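Local coordinates for cell division protein FtsX (PDB 6HE6) that forms part of the FtsEX ABC transporter complex of cell division, its large extracellular domain interacting with the essential peptidoglycan hydrolase PcsB, at residues V20-Q25 and D87-E92; S50-V55 and K100-D105; E62-L67 and I77-A82. One frame throughout, in Å; residues are numbered along the deposited sequence.

Contact 1: residues V20-Q25 and D87-E92; sequences VEDNSQ and DAYIVE
Asp22, in the loop between strands 11-16 and 26-29, receives the phenol of Tyr89 from the inner strand 88-93 of the sheet, and this one side-chain bond carries the contact. The strand segment begins with Asp87, whose CB is directed at the loop but whose carboxylate instead takes the backbone NH of Lys60. Tyr89 then reaches across. Tyr89 CG lies opposite the carbonyl carbon (chi1 -78°), an orientation that carries the hydroxyl beyond the strand to the loop, where Tyr89 OH donates to Asp22 OD2 at 2.6 Å. The acceptor uses its anti lone pair, on the side away from OD1. The carboxylate meets the ring at its edge with the two planes perpendicular, and Asp22 OD2 also lies 3.1 Å from Tyr89 CE2. Beyond Tyr89, Val91 turns to Leu46 of helix 41-47.

Asp22 has further donors at the start of helix 41-47: OD1 accepts the NH of Val42, and OD2 that of Tyr43 as well as the phenol. Three donors thus grip a buried carboxylate, which would be expected to favour its ionised form and to hold loop, helix and strand together through a single group.

Contact 2: residues S50-V55 and K100-D105; sequences STVKSV and KTIAED
The split beta-alpha-beta (ferredoxin-like) fold of this domain, with its strands ordered 2-3-1-4, rests helix 99-107 on the sheet here, where Ile102 of that helix meets Thr51, just before edge strand 52-58, and Val52, its first residue. The topology is consistent with the dimeric alpha-beta barrel relationship of FtsX extracellular domains. The two backbones come nearest at Thr51 and Ile102, whose CA atoms are 7.4 Å apart, and the buried Ile102 side chain bridges them.

On the strand side a classic beta bulge follows: Lys53 and Ser54 both face Glu92 of strand 88-93, just after the two residues that touch the helix. On the helix side the backbone is regular, with Asp105 N bonded to Thr101 O at 3.0 Å. Ile102 also packs on Ala93, so it straddles the edge strand and the end of its neighbour, while Asp105, one turn along, rests on Met49 ahead of the strand.

The side chains of Thr51 and Ile102 lie alongside each other, pointing opposite ways. The hydroxyl branch of the threonine does the touching: Thr51 OG1 lies against the methylene Ile102 CG1 at 3.3 Å, so a polar atom is laid on an apolar branch, and the terminal Ile102 CD1 comes 3.5 Å from the carbonyl Thr51 O. Ile102 keeps CG1 anti to its carbonyl carbon (chi1 -77°) and stretches CD1 out beyond it (chi2 160°), which brings this longer branch, rather than CG2, to the strand. Val52 approaches the same branch at a slant. Its methyl Val52 CG1 packs 3.7 Å from Ile102 CD1.

Contact 3: residues E62-L67 and I77-A82; sequences EQYEKL and IFEGDA. With CAT (dodecane-trimethylamine), chain C.
Tyr64 of helix 60-70 and Glu79 of the following loop approach one another beside the headgroup of bound dodecane-trimethylamine, and the ligand, more than direct protein contact, fills the space between the two segments. The tight part is the wall of Tyr64. One face of its ring receives the first carbons of the alkyl chain, with C2 standing 3.8 Å above the plane toward the rim, and the headgroup methyl CB1 comes within 3.4 Å of Tyr64 CD2. With CG anti to the backbone N (chi1 170°), the ring is projected from the helix into the pocket, where Tyr64 OH takes the NH of Trp75 as a partner.

Phe78 stands across the alkyl chain of the ligand from Tyr64, its ring sandwiched between C6 of the ligand over one face and Ile77 CG1 over the other. A type I turn from Phe78 to Asp81 bends the loop round the ammonium end, and its carbonyls border the headgroup: Asp81 O is 3.4 Å from methyl CA1.

The direct protein-protein part is slight and lies at the exposed side. Glu79 bends at chi2 (-57°) to bring its carboxylate over, so that Glu79 OE2 is 3.1 Å from Tyr64 OH and 3.4 Å from ligand methyl CC1. The negative charge thus sits beside the quaternary ammonium, a complement that would favour a cationic headgroup there. The turn itself remains on the surface.

Asn83 and Pro84 complete the pocket. Tyr64 also touches Asn83 and Leu85 of the segment leading to strand 88-93, while Gln63 NE2 hydrogen-bonds Ser58 O, linking helix 60-70 to the end of strand 52-58.

In the fold
Contacts 1 and 2 share the sheet: strands 88-93 and 52-58 lie side by side, the centres of the two contacts are 15 Å apart, and Glu92 O meets Lys53 N at 2.7 Å in a probable hydrogen bond while Tyr89 CD1 packs 3.4 Å from Val55 CG2. Contact 3 belongs to the excursion that leaves strand 52-58 and returns as strand 88-93; it touches contact 1 where Gln63 NE2 lies 3.7 Å from Ala88 CB, with centres 18 Å apart. Contact 2 is remote from the ligand pocket, on the other side of the chain's centre, with nearest atoms of contacts 2 and 3 about 11 Å apart and their centres 29 Å apart.

Contact 1: residues V20-Q25 and D87-E92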
ATOM      1  N   VAL A  20      -3.613   9.214  -5.709  1.00 69.92           N
ATOM      2  CA  VAL A  20      -2.502   8.608  -6.437  1.00 66.09           C
ATOM      3  C   VAL A  20      -2.843   7.142  -6.660  1.00 65.36           C
ATOM      4  O   VAL A  20      -3.210   6.427  -5.716  1.00 66.92           O
ATOM      5  CB  VAL A  20      -1.172   8.756  -5.671  1.00 54.48           C
ATOM      6  CG1 VAL A  20      -0.131   7.778  -6.170  1.00 55.94           C
ATOM      7  CG2 VAL A  20      -0.644  10.192  -5.755  1.00 61.97           C
ATOM      8  N   GLU A  21      -2.734   6.694  -7.902  1.00 57.32           N
ATOM      9  CA  GLU A  21      -2.970   5.296  -8.227  1.00 59.12           C
ATOM     10  C   GLU A  21      -1.613   4.705  -8.604  1.00 55.94           C
ATOM     11  O   GLU A  21      -1.232   4.632  -9.768  1.00 57.96           O
ATOM     12  CB  GLU A  21      -4.042   5.160  -9.332  1.00 67.24           C
ATOM     13  CG  GLU A  21      -5.468   5.320  -8.784  1.00 74.22           C
ATOM     14  CD  GLU A  21      -6.464   5.805  -9.820  1.00 84.66           C
ATOM     15  OE1 GLU A  21      -6.497   5.223 -10.921  1.00 87.16           O
ATOM     16  OE2 GLU A  21      -7.230   6.748  -9.524  1.00 88.58           O
ATOM     17  N   ASP A  22      -0.861   4.299  -7.583  1.00 61.97           N
ATOM     18  CA  ASP A  22       0.496   3.827  -7.815  1.00 58.04           C
ATOM     19  C   ASP A  22       0.522   2.456  -8.475  1.00 57.69           C
ATOM     20  O   ASP A  22       1.509   2.126  -9.141  1.00 57.10           O
ATOM     21  CB  ASP A  22       1.266   3.789  -6.497  1.00 54.78           C
ATOM     22  CG  ASP A  22       2.761   3.781  -6.704  1.00 55.70           C
ATOM     23  OD1 ASP A  22       3.274   4.805  -7.182  1.00 55.13           O
ATOM     24  OD2 ASP A  22       3.415   2.760  -6.377  1.00 50.75           O
ATOM     25  N   ASN A  23      -0.541   1.670  -8.318  1.00 52.17           N
ATOM     26  CA  ASN A  23      -0.604   0.294  -8.788  1.00 55.91           C
ATOM     27  C   ASN A  23      -1.339   0.162 -10.112  1.00 57.36           C
ATOM     28  O   ASN A  23      -1.488  -0.953 -10.626  1.00 62.79           O
ATOM     29  CB  ASN A  23      -1.282  -0.578  -7.723  1.00 60.84           C
ATOM     30  CG  ASN A  23      -1.390  -2.030  -8.131  1.00 57.87           C
ATOM     31  OD1 ASN A  23      -2.486  -2.544  -8.344  1.00 61.23           O
ATOM     32  ND2 ASN A  23      -0.255  -2.692  -8.252  1.00 52.92           N
ATOM     33  N   SER A  24      -1.810   1.266 -10.671  1.00 53.03           N
ATOM     34  CA  SER A  24      -2.576   1.252 -11.904  1.00 51.26           C
ATOM     35  C   SER A  24      -1.655   1.562 -13.067  1.00 53.22           C
ATOM     36  O   SER A  24      -1.074   2.647 -13.123  1.00 53.46           O
ATOM     37  CB  SER A  24      -3.719   2.264 -11.849  1.00 55.25           C
ATOM     38  OG  SER A  24      -4.589   1.950 -10.780  1.00 65.89           O
ATOM     39  N   GLN A  25      -1.554   0.615 -14.007  1.00 63.61           N
ATOM     40  CA  GLN A  25      -0.694   0.785 -15.173  1.00 63.74           C
ATOM     41  C   GLN A  25      -1.284   1.752 -16.182  1.00 58.70           C
ATOM     42  O   GLN A  25      -0.535   2.472 -16.844  1.00 53.48           O
ATOM     43  CB  GLN A  25      -0.440  -0.562 -15.857  1.00 69.93           C
ATOM     44  CG  GLN A  25       0.073  -1.653 -14.940  1.00 70.74           C
ATOM     45  CD  GLN A  25       0.083  -3.012 -15.614  1.00 78.50           C
ATOM     46  OE1 GLN A  25      -0.965  -3.566 -15.934  1.00 79.03           O
ATOM     47  NE2 GLN A  25       1.272  -3.552 -15.830  1.00 81.16           N
ATOM     48  N   ASP A  87      -5.266   2.577  -0.110  1.00 59.42           N
ATOM     49  CA  ASP A  87      -4.303   1.660  -0.715  1.00 58.43           C
ATOM     50  C   ASP A  87      -2.983   1.729   0.035  1.00 62.70           C
ATOM     51  O   ASP A  87      -2.598   2.780   0.561  1.00 58.39           O
ATOM     52  CB  ASP A  87      -4.054   2.006  -2.188  1.00 63.39           C
ATOM     53  CG  ASP A  87      -5.249   1.724  -3.075  1.00 68.25           C
ATOM     54  OD1 ASP A  87      -6.205   1.053  -2.618  1.00 58.29           O
ATOM     55  OD2 ASP A  87      -5.216   2.164  -4.243  1.00 68.90           O
ATOM     56  N   ALA A  88      -2.264   0.610   0.067  1.00 48.73           N
ATOM     57  CA  ALA A  88      -1.078   0.532   0.899  1.00 52.78           C
ATOM     58  C   ALA A  88      -0.064  -0.403   0.261  1.00 52.41           C
ATOM     59  O   ALA A  88      -0.415  -1.298  -0.509  1.00 47.70           O
ATOM     60  CB  ALA A  88      -1.424   0.051   2.319  1.00 48.97           C
ATOM     61  N   TYR A  89       1.209  -0.188   0.598  1.00 41.52           N
ATOM     62  CA  TYR A  89       2.249  -1.171   0.330  1.00 41.42           C
ATOM     63  C   TYR A  89       2.661  -1.808   1.652  1.00 48.16           C
ATOM     64  O   TYR A  89       2.834  -1.116   2.662  1.00 49.72           O
ATOM     65  CB  TYR A  89       3.472  -0.537  -0.366  1.00 46.97           C
ATOM     66  CG  TYR A  89       3.248  -0.301  -1.848  1.00 49.17           C
ATOM     67  CD1 TYR A  89       3.130  -1.370  -2.733  1.00 47.30           C
ATOM     68  CD2 TYR A  89       3.135   0.982  -2.355  1.00 41.61           C
ATOM     69  CE1 TYR A  89       2.930  -1.158  -4.088  1.00 44.18           C
ATOM     70  CE2 TYR A  89       2.922   1.204  -3.707  1.00 47.25           C
ATOM     71  CZ  TYR A  89       2.811   0.126  -4.560  1.00 44.48           C
ATOM     72  OH  TYR A  89       2.578   0.332  -5.891  1.00 51.94           O
ATOM     73  N   ILE A  90       2.807  -3.122   1.645  1.00 41.83           N
ATOM     74  CA  ILE A  90       3.265  -3.866   2.812  1.00 45.77           C
ATOM     75  C   ILE A  90       4.744  -4.127   2.583  1.00 50.61           C
ATOM     76  O   ILE A  90       5.115  -4.889   1.684  1.00 46.17           O
ATOM     77  CB  ILE A  90       2.473  -5.166   3.015  1.00 52.67           C
ATOM     78  CG1 ILE A  90       0.966  -4.944   2.898  1.00 59.98           C
ATOM     79  CG2 ILE A  90       2.834  -5.801   4.358  1.00 56.72           C
ATOM     80  CD1 ILE A  90       0.329  -4.170   4.053  1.00 60.15           C
ATOM     81  N   VAL A  91       5.593  -3.455   3.352  1.00 47.83           N
ATOM     82  CA  VAL A  91       7.039  -3.491   3.156  1.00 44.96           C
ATOM     83  C   VAL A  91       7.644  -4.407   4.206  1.00 53.72           C
ATOM     84  O   VAL A  91       7.307  -4.307   5.394  1.00 56.00           O
ATOM     85  CB  VAL A  91       7.650  -2.082   3.244  1.00 47.58           C
ATOM     86  CG1 VAL A  91       9.170  -2.119   3.041  1.00 54.18           C
ATOM     87  CG2 VAL A  91       6.979  -1.111   2.227  1.00 46.99           C
ATOM     88  N   GLU A  92       8.532  -5.303   3.767  1.00 46.02           N
ATOM     89  CA  GLU A  92       9.266  -6.196   4.650  1.00 51.45           C
ATOM     90  C   GLU A  92      10.706  -5.708   4.762  1.00 52.65           C
ATOM     91  O   GLU A  92      11.412  -5.635   3.752  1.00 56.67           O
ATOM     92  CB  GLU A  92       9.225  -7.627   4.115  1.00 59.67           C
ATOM     93  CG  GLU A  92      10.097  -8.610   4.895  1.00 69.37           C
ATOM     94  CD  GLU A  92      10.119  -9.981   4.250  1.00 80.53           C
ATOM     95  OE1 GLU A  92       9.795 -10.060   3.048  1.00 85.76           O
ATOM     96  OE2 GLU A  92      10.457 -10.973   4.935  1.00 82.02           O
TER

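Contact 2: residues S50-V55 and K100-D105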
ATOM      1  N   SER A  50      17.933  -0.121   0.296  1.00 64.34           N
ATOM      2  CA  SER A  50      18.775  -1.299   0.477  1.00 67.77           C
ATOM      3  C   SER A  50      18.304  -2.186   1.620  1.00 60.40           C
ATOM      4  O   SER A  50      18.571  -3.393   1.603  1.00 63.09           O
ATOM      5  CB  SER A  50      20.231  -0.876   0.717  1.00 72.85           C
ATOM      6  OG  SER A  50      20.282   0.284   1.517  1.00 82.01           O
ATOM      7  N   THR A  51      17.607  -1.634   2.605  1.00 64.83           N
ATOM      8  CA  THR A  51      17.170  -2.420   3.750  1.00 61.13           C
ATOM      9  C   THR A  51      15.775  -3.032   3.598  1.00 62.32           C
ATOM     10  O   THR A  51      15.286  -3.634   4.559  1.00 62.38           O
ATOM     11  CB  THR A  51      17.201  -1.566   5.008  1.00 59.26           C
ATOM     12  OG1 THR A  51      16.448  -0.378   4.776  1.00 64.33           O
ATOM     13  CG2 THR A  51      18.643  -1.176   5.352  1.00 63.18           C
ATOM     14  N   VAL A  52      15.118  -2.925   2.426  1.00 54.56           N
ATOM     15  CA  VAL A  52      13.811  -3.557   2.230  1.00 51.57           C
ATOM     16  C   VAL A  52      13.945  -4.837   1.409  1.00 52.74           C
ATOM     17  O   VAL A  52      14.682  -4.891   0.415  1.00 53.91           O
ATOM     18  CB  VAL A  52      12.802  -2.597   1.574  1.00 58.79           C
ATOM     19  CG1 VAL A  52      12.778  -1.274   2.296  1.00 48.65           C
ATOM     20  CG2 VAL A  52      13.147  -2.391   0.139  1.00 72.89           C
ATOM     21  N   LYS A  53      13.209  -5.873   1.812  1.00 55.58           N
ATOM     22  CA  LYS A  53      13.267  -7.149   1.108  1.00 59.90           C
ATOM     23  C   LYS A  53      12.123  -7.347   0.120  1.00 54.20           C
ATOM     24  O   LYS A  53      12.320  -7.962  -0.936  1.00 53.68           O
ATOM     25  CB  LYS A  53      13.285  -8.320   2.102  1.00 60.13           C
ATOM     26  CG  LYS A  53      13.263  -9.702   1.398  1.00 73.26           C
ATOM     27  CD  LYS A  53      13.304 -10.903   2.346  1.00 80.19           C
ATOM     28  CE  LYS A  53      14.402 -11.882   1.906  1.00 90.53           C
ATOM     29  NZ  LYS A  53      14.791 -12.876   2.956  1.00 88.21           N
ATOM     30  N   SER A  54      10.923  -6.865   0.430  1.00 52.38           N
ATOM     31  CA  SER A  54       9.798  -7.027  -0.481  1.00 55.55           C
ATOM     32  C   SER A  54       8.787  -5.914  -0.233  1.00 56.41           C
ATOM     33  O   SER A  54       8.678  -5.391   0.879  1.00 54.20           O
ATOM     34  CB  SER A  54       9.141  -8.399  -0.302  1.00 52.63           C
ATOM     35  OG  SER A  54       8.523  -8.479   0.970  1.00 49.32           O
ATOM     36  N   VAL A  55       8.052  -5.549  -1.286  1.00 43.08           N
ATOM     37  CA  VAL A  55       7.006  -4.543  -1.183  1.00 51.04           C
ATOM     38  C   VAL A  55       5.820  -5.032  -2.007  1.00 52.02           C
ATOM     39  O   VAL A  55       5.939  -5.249  -3.219  1.00 51.40           O
ATOM     40  CB  VAL A  55       7.478  -3.162  -1.648  1.00 54.56           C
ATOM     41  CG1 VAL A  55       8.161  -3.297  -2.918  1.00 64.86           C
ATOM     42  CG2 VAL A  55       6.312  -2.203  -1.838  1.00 45.08           C
ATOM     43  N   LYS A 100      12.679   1.481  11.661  1.00 67.04           N
ATOM     44  CA  LYS A 100      12.472   2.896  11.953  1.00 68.05           C
ATOM     45  C   LYS A 100      13.064   3.776  10.863  1.00 67.24           C
ATOM     46  O   LYS A 100      12.478   4.801  10.496  1.00 72.42           O
ATOM     47  CB  LYS A 100      13.036   3.259  13.336  1.00 77.32           C
ATOM     48  CG  LYS A 100      11.987   3.946  14.220  1.00 91.48           C
ATOM     49  CD  LYS A 100      12.314   3.946  15.714  1.00101.66           C
ATOM     50  CE  LYS A 100      11.456   2.928  16.482  1.00101.97           C
ATOM     51  NZ  LYS A 100      11.660   2.996  17.969  1.00102.25           N
ATOM     52  N   THR A 101      14.207   3.374  10.304  1.00 65.04           N
ATOM     53  CA  THR A 101      14.780   4.134   9.201  1.00 63.82           C
ATOM     54  C   THR A 101      13.892   4.061   7.963  1.00 64.59           C
ATOM     55  O   THR A 101      13.656   5.079   7.299  1.00 65.65           O
ATOM     56  CB  THR A 101      16.184   3.623   8.883  1.00 72.55           C
ATOM     57  OG1 THR A 101      17.003   3.711  10.055  1.00 83.55           O
ATOM     58  CG2 THR A 101      16.816   4.462   7.772  1.00 78.50           C
ATOM     59  N   ILE A 102      13.385   2.864   7.644  1.00 62.98           N
ATOM     60  CA  ILE A 102      12.543   2.678   6.460  1.00 60.54           C
ATOM     61  C   ILE A 102      11.292   3.543   6.557  1.00 57.49           C
ATOM     62  O   ILE A 102      10.915   4.250   5.611  1.00 54.47           O
ATOM     63  CB  ILE A 102      12.185   1.189   6.285  1.00 53.93           C
ATOM     64  CG1 ILE A 102      13.361   0.415   5.699  1.00 57.73           C
ATOM     65  CG2 ILE A 102      10.975   1.018   5.382  1.00 48.24           C
ATOM     66  CD1 ILE A 102      13.268  -1.083   5.947  1.00 56.88           C
ATOM     67  N   ALA A 103      10.633   3.511   7.714  1.00 58.36           N
ATOM     68  CA  ALA A 103       9.405   4.273   7.881  1.00 59.26           C
ATOM     69  C   ALA A 103       9.646   5.770   7.755  1.00 70.52           C
ATOM     70  O   ALA A 103       8.775   6.502   7.269  1.00 71.66           O
ATOM     71  CB  ALA A 103       8.787   3.932   9.234  1.00 63.42           C
ATOM     72  N   GLU A 104      10.818   6.251   8.182  1.00 73.91           N
ATOM     73  CA  GLU A 104      11.093   7.682   8.107  1.00 69.06           C
ATOM     74  C   GLU A 104      11.342   8.118   6.672  1.00 62.73           C
ATOM     75  O   GLU A 104      10.775   9.111   6.205  1.00 61.88           O
ATOM     76  CB  GLU A 104      12.287   8.030   8.990  1.00 79.59           C
ATOM     77  CG  GLU A 104      11.872   8.563  10.347  1.00 98.36           C
ATOM     78  CD  GLU A 104      12.914   8.306  11.412  1.00109.69           C
ATOM     79  OE1 GLU A 104      12.527   7.982  12.558  1.00110.54           O
ATOM     80  OE2 GLU A 104      14.119   8.436  11.100  1.00114.17           O
ATOM     81  N   ASP A 105      12.175   7.375   5.946  1.00 56.58           N
ATOM     82  CA  ASP A 105      12.377   7.684   4.539  1.00 62.79           C
ATOM     83  C   ASP A 105      11.076   7.537   3.752  1.00 62.20           C
ATOM     84  O   ASP A 105      10.835   8.271   2.783  1.00 64.47           O
ATOM     85  CB  ASP A 105      13.481   6.785   3.978  1.00 71.57           C
ATOM     86  CG  ASP A 105      14.817   6.999   4.687  1.00 81.74           C
ATOM     87  OD1 ASP A 105      14.892   7.929   5.517  1.00 81.72           O
ATOM     88  OD2 ASP A 105      15.772   6.218   4.455  1.00 77.11           O
TER

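Contact 3: residues E62-L67 and I77-A82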
ATOM      1  N   GLU A  62      -9.237  -4.989  -0.952  1.00 50.88           N
ATOM      2  CA  GLU A  62      -8.743  -6.177  -0.277  1.00 57.10           C
ATOM      3  C   GLU A  62      -8.731  -6.000   1.243  1.00 60.63           C
ATOM      4  O   GLU A  62      -9.138  -6.909   1.977  1.00 57.75           O
ATOM      5  CB  GLU A  62      -7.349  -6.485  -0.824  1.00 70.74           C
ATOM      6  CG  GLU A  62      -6.582  -7.572  -0.143  1.00 85.47           C
ATOM      7  CD  GLU A  62      -5.120  -7.532  -0.550  1.00 98.64           C
ATOM      8  OE1 GLU A  62      -4.820  -7.012  -1.652  1.00100.77           O
ATOM      9  OE2 GLU A  62      -4.273  -7.995   0.242  1.00105.05           O
ATOM     10  N   GLN A  63      -8.301  -4.824   1.738  1.00 55.73           N
ATOM     11  CA  GLN A  63      -8.251  -4.600   3.184  1.00 59.79           C
ATOM     12  C   GLN A  63      -9.630  -4.668   3.808  1.00 65.08           C
ATOM     13  O   GLN A  63      -9.763  -5.087   4.964  1.00 71.90           O
ATOM     14  CB  GLN A  63      -7.612  -3.252   3.537  1.00 63.75           C
ATOM     15  CG  GLN A  63      -6.145  -3.135   3.197  1.00 66.72           C
ATOM     16  CD  GLN A  63      -5.575  -1.748   3.493  1.00 79.19           C
ATOM     17  OE1 GLN A  63      -5.789  -1.187   4.573  1.00100.74           O
ATOM     18  NE2 GLN A  63      -4.856  -1.187   2.519  1.00 65.89           N
ATOM     19  N   TYR A  64     -10.666  -4.262   3.068  1.00 57.86           N
ATOM     20  CA  TYR A  64     -12.003  -4.303   3.640  1.00 63.91           C
ATOM     21  C   TYR A  64     -12.555  -5.727   3.636  1.00 55.53           C
ATOM     22  O   TYR A  64     -13.183  -6.148   4.610  1.00 52.57           O
ATOM     23  CB  TYR A  64     -12.944  -3.345   2.902  1.00 56.46           C
ATOM     24  CG  TYR A  64     -14.383  -3.539   3.307  1.00 57.07           C
ATOM     25  CD1 TYR A  64     -14.824  -3.127   4.559  1.00 59.20           C
ATOM     26  CD2 TYR A  64     -15.297  -4.151   2.459  1.00 58.20           C
ATOM     27  CE1 TYR A  64     -16.135  -3.310   4.956  1.00 65.53           C
ATOM     28  CE2 TYR A  64     -16.633  -4.341   2.857  1.00 55.59           C
ATOM     29  CZ  TYR A  64     -17.033  -3.912   4.103  1.00 62.99           C
ATOM     30  OH  TYR A  64     -18.335  -4.088   4.523  1.00 67.17           O
ATOM     31  N   GLU A  65     -12.306  -6.486   2.574  1.00 60.20           N
ATOM     32  CA  GLU A  65     -12.732  -7.885   2.559  1.00 61.72           C
ATOM     33  C   GLU A  65     -12.132  -8.649   3.732  1.00 55.52           C
ATOM     34  O   GLU A  65     -12.836  -9.383   4.431  1.00 56.11           O
ATOM     35  CB  GLU A  65     -12.348  -8.547   1.243  1.00 66.12           C
ATOM     36  CG  GLU A  65     -12.579  -7.673   0.035  1.00 82.37           C
ATOM     37  CD  GLU A  65     -13.908  -6.943   0.080  1.00 96.00           C
ATOM     38  OE1 GLU A  65     -14.935  -7.607   0.348  1.00 99.02           O
ATOM     39  OE2 GLU A  65     -13.924  -5.708  -0.151  1.00 97.19           O
ATOM     40  N   LYS A  66     -10.824  -8.495   3.960  1.00 60.76           N
ATOM     41  CA  LYS A  66     -10.198  -9.200   5.075  1.00 60.60           C
ATOM     42  C   LYS A  66     -10.796  -8.769   6.406  1.00 57.40           C
ATOM     43  O   LYS A  66     -11.025  -9.604   7.289  1.00 53.60           O
ATOM     44  CB  LYS A  66      -8.690  -8.984   5.078  1.00 55.62           C
ATOM     45  CG  LYS A  66      -7.961  -9.857   4.070  1.00 73.94           C
ATOM     46  CD  LYS A  66      -8.376 -11.319   4.194  1.00 80.70           C
ATOM     47  CE  LYS A  66      -8.033 -12.094   2.917  1.00 85.62           C
ATOM     48  NZ  LYS A  66      -9.185 -12.144   1.958  1.00 87.69           N
ATOM     49  N   LEU A  67     -11.066  -7.474   6.568  1.00 56.67           N
ATOM     50  CA  LEU A  67     -11.705  -7.007   7.799  1.00 60.45           C
ATOM     51  C   LEU A  67     -13.061  -7.686   8.013  1.00 62.91           C
ATOM     52  O   LEU A  67     -13.374  -8.128   9.124  1.00 65.47           O
ATOM     53  CB  LEU A  67     -11.851  -5.478   7.777  1.00 71.24           C
ATOM     54  CG  LEU A  67     -10.842  -4.623   8.552  1.00 79.82           C
ATOM     55  CD1 LEU A  67     -11.148  -3.149   8.361  1.00 80.06           C
ATOM     56  CD2 LEU A  67     -10.883  -4.950  10.033  1.00 79.72           C
ATOM     57  N   ILE A  77     -24.204  -0.832   6.735  1.00 52.05           N
ATOM     58  CA  ILE A  77     -24.750   0.508   6.555  1.00 58.06           C
ATOM     59  C   ILE A  77     -23.904   1.326   5.581  1.00 59.38           C
ATOM     60  O   ILE A  77     -24.405   2.292   4.994  1.00 64.41           O
ATOM     61  CB  ILE A  77     -24.921   1.191   7.918  1.00 52.28           C
ATOM     62  CG1 ILE A  77     -23.576   1.667   8.446  1.00 56.27           C
ATOM     63  CG2 ILE A  77     -25.590   0.235   8.919  1.00 62.16           C
ATOM     64  CD1 ILE A  77     -23.688   2.639   9.589  1.00 67.52           C
ATOM     65  N   PHE A  78     -22.648   0.921   5.346  1.00 57.38           N
ATOM     66  CA  PHE A  78     -21.754   1.614   4.425  1.00 57.35           C
ATOM     67  C   PHE A  78     -21.731   1.011   3.024  1.00 61.27           C
ATOM     68  O   PHE A  78     -20.852   1.363   2.234  1.00 65.08           O
ATOM     69  CB  PHE A  78     -20.331   1.619   4.965  1.00 53.20           C
ATOM     70  CG  PHE A  78     -20.210   2.173   6.332  1.00 60.86           C
ATOM     71  CD1 PHE A  78     -20.400   3.524   6.556  1.00 70.25           C
ATOM     72  CD2 PHE A  78     -19.893   1.342   7.405  1.00 64.61           C
ATOM     73  CE1 PHE A  78     -20.290   4.046   7.829  1.00 74.78           C
ATOM     74  CE2 PHE A  78     -19.784   1.853   8.675  1.00 70.47           C
ATOM     75  CZ  PHE A  78     -19.982   3.212   8.889  1.00 77.73           C
ATOM     76  N   GLU A  79     -22.667   0.124   2.687  1.00 69.01           N
ATOM     77  CA  GLU A  79     -22.510  -0.624   1.441  1.00 81.35           C
ATOM     78  C   GLU A  79     -22.699   0.251   0.199  1.00 76.16           C
ATOM     79  O   GLU A  79     -22.142  -0.057  -0.863  1.00 69.19           O
ATOM     80  CB  GLU A  79     -23.472  -1.816   1.423  1.00 96.51           C
ATOM     81  CG  GLU A  79     -23.038  -3.014   2.308  1.00106.95           C
ATOM     82  CD  GLU A  79     -21.647  -3.581   1.971  1.00113.39           C
ATOM     83  OE1 GLU A  79     -21.533  -4.365   1.002  1.00115.96           O
ATOM     84  OE2 GLU A  79     -20.671  -3.260   2.691  1.00114.82           O
ATOM     85  N   GLY A  80     -23.463   1.338   0.291  1.00 69.34           N
ATOM     86  CA  GLY A  80     -23.598   2.150  -0.909  1.00 68.25           C
ATOM     87  C   GLY A  80     -22.478   3.142  -1.152  1.00 65.37           C
ATOM     88  O   GLY A  80     -22.418   3.743  -2.226  1.00 70.03           O
ATOM     89  N   ASP A  81     -21.577   3.311  -0.196  1.00 59.79           N
ATOM     90  CA  ASP A  81     -20.669   4.441  -0.197  1.00 63.12           C
ATOM     91  C   ASP A  81     -19.298   4.035  -0.704  1.00 66.67           C
ATOM     92  O   ASP A  81     -19.011   2.860  -0.933  1.00 69.68           O
ATOM     93  CB  ASP A  81     -20.559   5.029   1.205  1.00 68.66           C
ATOM     94  CG  ASP A  81     -21.908   5.216   1.848  1.00 73.19           C
ATOM     95  OD1 ASP A  81     -22.893   5.479   1.119  1.00 74.35           O
ATOM     96  OD2 ASP A  81     -21.991   5.052   3.082  1.00 72.33           O
ATOM     97  N   ALA A  82     -18.449   5.042  -0.879  1.00 60.19           N
ATOM     98  CA  ALA A  82     -17.093   4.805  -1.317  1.00 58.19           C
ATOM     99  C   ALA A  82     -16.311   4.141  -0.194  1.00 54.71           C
ATOM    100  O   ALA A  82     -16.649   4.274   0.988  1.00 51.26           O
ATOM    101  CB  ALA A  82     -16.426   6.113  -1.737  1.00 63.36           C
TER
HETATM  102  C1  CAT C 201     -17.610   0.241   1.308  1.00 78.22           C
HETATM  103  C2  CAT C 201     -17.456  -0.305   2.737  1.00 77.48           C
HETATM  104  C3  CAT C 201     -16.411   0.497   3.530  1.00 68.28           C
HETATM  105  C4  CAT C 201     -16.645   0.446   5.050  1.00 73.44           C
HETATM  106  C5  CAT C 201     -15.496   1.172   5.771  1.00 75.21           C
HETATM  107  C6  CAT C 201     -15.765   1.455   7.259  1.00 78.45           C
HETATM  108  C7  CAT C 201     -15.634   2.961   7.505  1.00 77.40           C
HETATM  109  C8  CAT C 201     -15.228   3.338   8.934  1.00 81.03           C
HETATM  110  C9  CAT C 201     -14.349   4.590   8.845  1.00 80.98           C
HETATM  111  C10 CAT C 201     -14.243   5.316  10.184  1.00 82.46           C
HETATM  112  C11 CAT C 201     -12.807   5.824  10.353  1.00 80.07           C
HETATM  113  C12 CAT C 201     -12.805   7.307  10.722  1.00 74.88           C
HETATM  114  CA1 CAT C 201     -17.511  -0.236  -1.049  1.00 71.90           C
HETATM  115  CB1 CAT C 201     -16.248  -1.515   0.503  1.00 78.24           C
HETATM  116  CC1 CAT C 201     -18.628  -1.716   0.398  1.00 84.41           C
HETATM  117  NE1 CAT C 201     -17.500  -0.805   0.298  1.00 81.02           N